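Side-chain contacts in DnaD-like replication protein (Streptococcus mutans UA159, PDB 2ZC2), which probably takes part in DNA replication initiation as a member of the DnaB/DnaD family, here represented by one zinc-binding helical fragment: residues Y57-A60 and I61-N64; R63-H67 and E68-T72. One frame throughout, in Å; residues are numbered along the deposited sequence.

Contact 1. Residues Y57-A60 and I61-N64; sequences YIQA and ILRN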
loop_
_atom_site.group_PDB
_atom_site.type_symbol
_atom_site.label_atom_id
_atom_site.label_comp_id
_atom_site.label_asym_id
_atom_site.label_seq_id
_atom_site.Cartn_x
_atom_site.Cartn_y
_atom_site.Cartn_z
ATOM N N TYR A 57 -5.721 3.661 6.987
ATOM C CA TYR A 57 -6.625 3.778 5.820
ATOM C C TYR A 57 -6.101 3.097 4.564
ATOM O O TYR A 57 -6.825 2.355 3.880
ATOM C CB TYR A 57 -6.983 5.263 5.560
ATOM C CG TYR A 57 -8.113 5.497 4.563
ATOM C CD1 TYR A 57 -9.440 5.661 4.976
ATOM C CD2 TYR A 57 -7.845 5.601 3.198
ATOM C CE1 TYR A 57 -10.476 5.901 3.999
ATOM C CE2 TYR A 57 -8.848 5.824 2.258
ATOM C CZ TYR A 57 -10.151 5.963 2.642
ATOM O OH TYR A 57 -11.108 6.244 1.677
ATOM N N ILE A 58 -4.841 3.323 4.238
ATOM C CA ILE A 58 -4.186 2.605 3.121
ATOM C C ILE A 58 -4.236 1.093 3.304
ATOM O O ILE A 58 -4.626 0.346 2.431
ATOM C CB ILE A 58 -2.684 3.093 3.022
ATOM C CG1 ILE A 58 -2.652 4.583 2.685
ATOM C CG2 ILE A 58 -1.901 2.257 1.937
ATOM C CD1 ILE A 58 -1.336 5.327 3.041
ATOM N N GLN A 59 -3.869 0.620 4.482
ATOM C CA GLN A 59 -4.005 -0.828 4.768
ATOM C C GLN A 59 -5.421 -1.364 4.661
ATOM O O GLN A 59 -5.568 -2.452 4.229
ATOM C CB GLN A 59 -3.440 -1.225 6.155
ATOM C CG GLN A 59 -1.990 -0.857 6.278
ATOM C CD GLN A 59 -1.136 -1.596 5.213
ATOM O OE1 GLN A 59 -0.310 -0.998 4.553
ATOM N NE2 GLN A 59 -1.353 -2.910 5.068
ATOM N N ALA A 60 -6.437 -0.617 5.109
ATOM C CA ALA A 60 -7.844 -1.045 4.918
ATOM C C ALA A 60 -8.219 -1.201 3.413
ATOM O O ALA A 60 -8.893 -2.174 2.991
ATOM C CB ALA A 60 -8.789 -0.068 5.654
ATOM N N ILE A 61 -7.764 -0.258 2.593
ATOM C CA ILE A 61 -7.910 -0.423 1.136
ATOM C C ILE A 61 -7.294 -1.723 0.656
ATOM O O ILE A 61 -7.962 -2.480 -0.038
ATOM C CB ILE A 61 -7.424 0.824 0.284
ATOM C CG1 ILE A 61 -8.160 2.083 0.663
ATOM C CG2 ILE A 61 -7.566 0.539 -1.214
ATOM C CD1 ILE A 61 -7.496 3.441 0.123
ATOM N N LEU A 62 -6.052 -2.015 1.043
ATOM C CA LEU A 62 -5.405 -3.260 0.666
ATOM C C LEU A 62 -6.162 -4.497 1.155
ATOM O O LEU A 62 -6.252 -5.495 0.423
ATOM C CB LEU A 62 -3.957 -3.341 1.176
ATOM C CG LEU A 62 -3.022 -2.414 0.424
ATOM C CD1 LEU A 62 -1.711 -2.297 1.157
ATOM C CD2 LEU A 62 -2.885 -2.908 -1.052
ATOM N N ARG A 63 -6.685 -4.437 2.390
ATOM C CA ARG A 63 -7.464 -5.562 2.969
ATOM C C ARG A 63 -8.762 -5.790 2.253
ATOM O O ARG A 63 -9.146 -6.915 2.014
ATOM C CB ARG A 63 -7.774 -5.352 4.472
ATOM C CG ARG A 63 -6.662 -5.689 5.326
ATOM C CD ARG A 63 -7.128 -5.853 6.782
ATOM N NE ARG A 63 -7.857 -4.673 7.190
ATOM C CZ ARG A 63 -7.288 -3.617 7.762
ATOM N NH1 ARG A 63 -6.002 -3.629 8.028
ATOM N NH2 ARG A 63 -8.046 -2.584 8.120
ATOM N N ASN A 64 -9.483 -4.733 1.947
ATOM C CA ASN A 64 -10.678 -4.917 1.140
ATOM C C ASN A 64 -10.335 -5.598 -0.201
ATOM O O ASN A 64 -11.003 -6.558 -0.576
ATOM C CB ASN A 64 -11.441 -3.608 0.963
ATOM C CG ASN A 64 -12.533 -3.713 -0.080
ATOM O OD1 ASN A 64 -12.351 -3.272 -1.232
ATOM N ND2 ASN A 64 -13.668 -4.344 0.296
#
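I61 rests its CD1 methyl against the ring of Y57, one turn earlier in the same alpha-helix, so the contact is a set of i to i+3 and i to i+4 neighbours within helix 55-67. The methyl comes in obliquely, with I61 CD1 3.5 Å from Y57 CE2. I61 reaches back because CG1 stands beside its own backbone N (chi1 -58°) and the chain then runs on extended to CD1. CG1 also passes the Y57 carbonyl, the distance from I61 CG1 to Y57 O being 3.5 Å, and that same oxygen accepts the hydrogen bond from I61 N. Isoleucine suits this place because its CG1-CD1 arm is long enough to bring an apolar methyl to the aromatic ring.

The small A60 side chain is consistent with R63 folding back over it. Bent at chi3 (-53°), R63 lays one face of its guanidinium over the A60 backbone, with A60 CA 3.5 Å above the plane and toward its rim. Q59 O stands 4.0 Å above that same face of the R63 guanidinium, also toward the rim. R63 NH2 meets A60 CB at 3.6 Å, a van der Waals contact. Backbone bonds from R63 N to Q59 O and from N64 N to A60 O continue the i to i+4 helical hydrogen-bonding pattern.

I58 and L62 turn to helix 37-50, packing on L44 and A47 and on A43 respectively. Q59 sits beside them, its side chain about 7 Å from a bound zinc ion, near but not coordinating. Its amide lies beside L62. There one leucine methyl meets both ends of the amide: L62 CD1 is 3.9 Å from Q59 OE1 and 4.0 Å from Q59 NE2.

Contact 2. Residues R63-H67 and E68-T72; sequences RNWRH and EGIST
The indole of W65 meets E68 at its edge: the carboxylate oxygen E68 OE1 lies near the ring plane, 4.0 Å from W65 CD1, while the carboxylate itself is turned 50° from the ring. I70 CD1 approaches the same indole obliquely. On one face of the H67 imidazole lies the carbonyl oxygen of R63, 3.4 Å above the plane and toward the rim. The amide of N64 and the carboxylate of E68 are nearly perpendicular, and E68 OE2 lies 3.4 Å from both N64 OD1 and N64 ND2. E68 gets there with CG beside its backbone N (chi1 -56°) and an extended chain that runs back alongside the last turn, where E68 CD passes N64 O at 3.5 Å.

This is a Schellman motif, a helix-ending turn defined by a 6→1 and a 5→2 backbone bond, here with glycine at C-prime. That residue is G69, and its positive phi (74°) is a conformation glycine adopts readily. The two defining bonds run back into the helix: G69 N to R66 O at 2.9 Å, its donor standing above the carbonyl plane, and I70 N to W65 O at 3.0 Å. W65 O also takes a weak bond from E68 N, so carbonyls at the helix end are partly satisfied by the turn itself. The apolar pairing common to this motif joins the two side chains at their bases, W65 CB lying 4.1 Å from I70 CB.

Both apolar residues then tie the turn to its surroundings. W65 packs on L39, S42 and A43 of helix 37-50, and I70 on Q75 and V76 of helix 73-76. Q75 OE1 accepts bonds from S71 N and T72 N, and T72 is the N-cap that starts this last helix.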
loop_
_atom_site.group_PDB
_atom_site.type_symbol
_atom_site.label_atom_id
_atom_site.label_comp_id
_atom_site.label_asym_id
_atom_site.label_seq_id
_atom_site.Cartn_x
_atom_site.Cartn_y
_atom_site.Cartn_z
ATOM N N ARG A 63 -6.685 -4.437 2.390
ATOM C CA ARG A 63 -7.464 -5.562 2.969
ATOM C C ARG A 63 -8.762 -5.790 2.253
ATOM O O ARG A 63 -9.146 -6.915 2.014
ATOM C CB ARG A 63 -7.774 -5.352 4.472
ATOM C CG ARG A 63 -6.662 -5.689 5.326
ATOM C CD ARG A 63 -7.128 -5.853 6.782
ATOM N NE ARG A 63 -7.857 -4.673 7.190
ATOM C CZ ARG A 63 -7.288 -3.617 7.762
ATOM N NH1 ARG A 63 -6.002 -3.629 8.028
ATOM N NH2 ARG A 63 -8.046 -2.584 8.120
ATOM N N ASN A 64 -9.483 -4.733 1.947
ATOM C CA ASN A 64 -10.678 -4.917 1.140
ATOM C C ASN A 64 -10.335 -5.598 -0.201
ATOM O O ASN A 64 -11.003 -6.558 -0.576
ATOM C CB ASN A 64 -11.441 -3.608 0.963
ATOM C CG ASN A 64 -12.533 -3.713 -0.080
ATOM O OD1 ASN A 64 -12.351 -3.272 -1.232
ATOM N ND2 ASN A 64 -13.668 -4.344 0.296
ATOM N N TRP A 65 -9.272 -5.167 -0.883
ATOM C CA TRP A 65 -8.819 -5.840 -2.122
ATOM C C TRP A 65 -8.399 -7.296 -1.901
ATOM O O TRP A 65 -8.777 -8.155 -2.667
ATOM C CB TRP A 65 -7.675 -5.073 -2.842
ATOM C CG TRP A 65 -8.117 -3.816 -3.480
ATOM C CD1 TRP A 65 -9.386 -3.493 -3.821
ATOM C CD2 TRP A 65 -7.294 -2.667 -3.822
ATOM N NE1 TRP A 65 -9.419 -2.206 -4.348
ATOM C CE2 TRP A 65 -8.150 -1.689 -4.375
ATOM C CE3 TRP A 65 -5.927 -2.367 -3.684
ATOM C CZ2 TRP A 65 -7.678 -0.430 -4.837
ATOM C CZ3 TRP A 65 -5.467 -1.147 -4.140
ATOM C CH2 TRP A 65 -6.340 -0.191 -4.712
ATOM N N ARG A 66 -7.636 -7.582 -0.852
ATOM C CA ARG A 66 -7.272 -8.964 -0.571
ATOM C C ARG A 66 -8.468 -9.902 -0.328
ATOM O O ARG A 66 -8.415 -11.085 -0.696
ATOM C CB ARG A 66 -6.345 -9.049 0.612
ATOM C CG ARG A 66 -5.836 -10.474 0.824
ATOM C CD ARG A 66 -5.270 -10.714 2.210
ATOM N NE ARG A 66 -4.184 -11.710 2.196
ATOM C CZ ARG A 66 -4.331 -13.041 2.147
ATOM N NH1 ARG A 66 -5.539 -13.606 2.090
ATOM N NH2 ARG A 66 -3.240 -13.814 2.142
ATOM N N HIS A 67 -9.529 -9.373 0.300
ATOM C CA HIS A 67 -10.769 -10.122 0.602
ATOM C C HIS A 67 -11.400 -10.644 -0.663
ATOM O O HIS A 67 -12.061 -11.693 -0.654
ATOM C CB HIS A 67 -11.844 -9.230 1.276
ATOM C CG HIS A 67 -11.671 -9.049 2.757
ATOM N ND1 HIS A 67 -10.765 -9.772 3.504
ATOM C CD2 HIS A 67 -12.328 -8.249 3.637
ATOM C CE1 HIS A 67 -10.856 -9.409 4.774
ATOM N NE2 HIS A 67 -11.792 -8.484 4.881
ATOM N N GLU A 68 -11.254 -9.850 -1.720
ATOM C CA GLU A 68 -11.806 -10.138 -3.036
ATOM C C GLU A 68 -10.795 -10.902 -3.908
ATOM O O GLU A 68 -10.982 -11.025 -5.116
ATOM C CB GLU A 68 -12.256 -8.843 -3.725
ATOM C CG GLU A 68 -13.257 -8.039 -2.913
ATOM C CD GLU A 68 -13.287 -6.550 -3.275
ATOM O OE1 GLU A 68 -12.461 -6.103 -4.121
ATOM O OE2 GLU A 68 -14.132 -5.817 -2.707
ATOM N N GLY A 69 -9.747 -11.427 -3.275
ATOM C CA GLY A 69 -8.762 -12.243 -3.968
ATOM C C GLY A 69 -7.806 -11.457 -4.865
ATOM O O GLY A 69 -7.018 -12.074 -5.613
ATOM N N ILE A 70 -7.852 -10.117 -4.757
ATOM C CA ILE A 70 -6.994 -9.205 -5.532
ATOM C C ILE A 70 -5.655 -8.900 -4.850
ATOM O O ILE A 70 -5.603 -8.241 -3.776
ATOM C CB ILE A 70 -7.683 -7.850 -5.867
ATOM C CG1 ILE A 70 -9.010 -8.035 -6.617
ATOM C CG2 ILE A 70 -6.742 -6.981 -6.693
ATOM C CD1 ILE A 70 -9.883 -6.762 -6.600
ATOM N N SER A 71 -4.576 -9.348 -5.506
ATOM C CA SER A 71 -3.209 -9.142 -5.038
ATOM C C SER A 71 -2.292 -8.519 -6.127
ATOM O O SER A 71 -1.156 -8.189 -5.880
ATOM C CB SER A 71 -2.634 -10.472 -4.505
ATOM O OG SER A 71 -2.490 -11.399 -5.580
ATOM N N THR A 72 -2.782 -8.328 -7.337
ATOM C CA THR A 72 -1.910 -7.699 -8.302
ATOM C C THR A 72 -2.665 -6.581 -8.936
ATOM O O THR A 72 -3.882 -6.625 -9.009
ATOM C CB THR A 72 -1.379 -8.676 -9.417
ATOM O OG1 THR A 72 -2.428 -8.982 -10.346
ATOM C CG2 THR A 72 -0.801 -9.951 -8.819
#

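In the fold
Along the chain, helices 5-14, 20-32 and 37-50 come first, and helix 55-67 follows. Contact 1 lies in the middle of helix 55-67 and closes no loop, since its residues are neighbours along successive turns. Contact 2 begins where contact 1 ends, sharing R63 and N64, and carries the chain out of the helix through the turn that leads to helix 73-76. The two therefore overlap in sequence without crossing, their centres 9 Å apart. Helix 37-50 is touched by both contacts: I58 and L62 from contact 1, W65 from contact 2. Contact 2 also reaches helix 73-76 through I70.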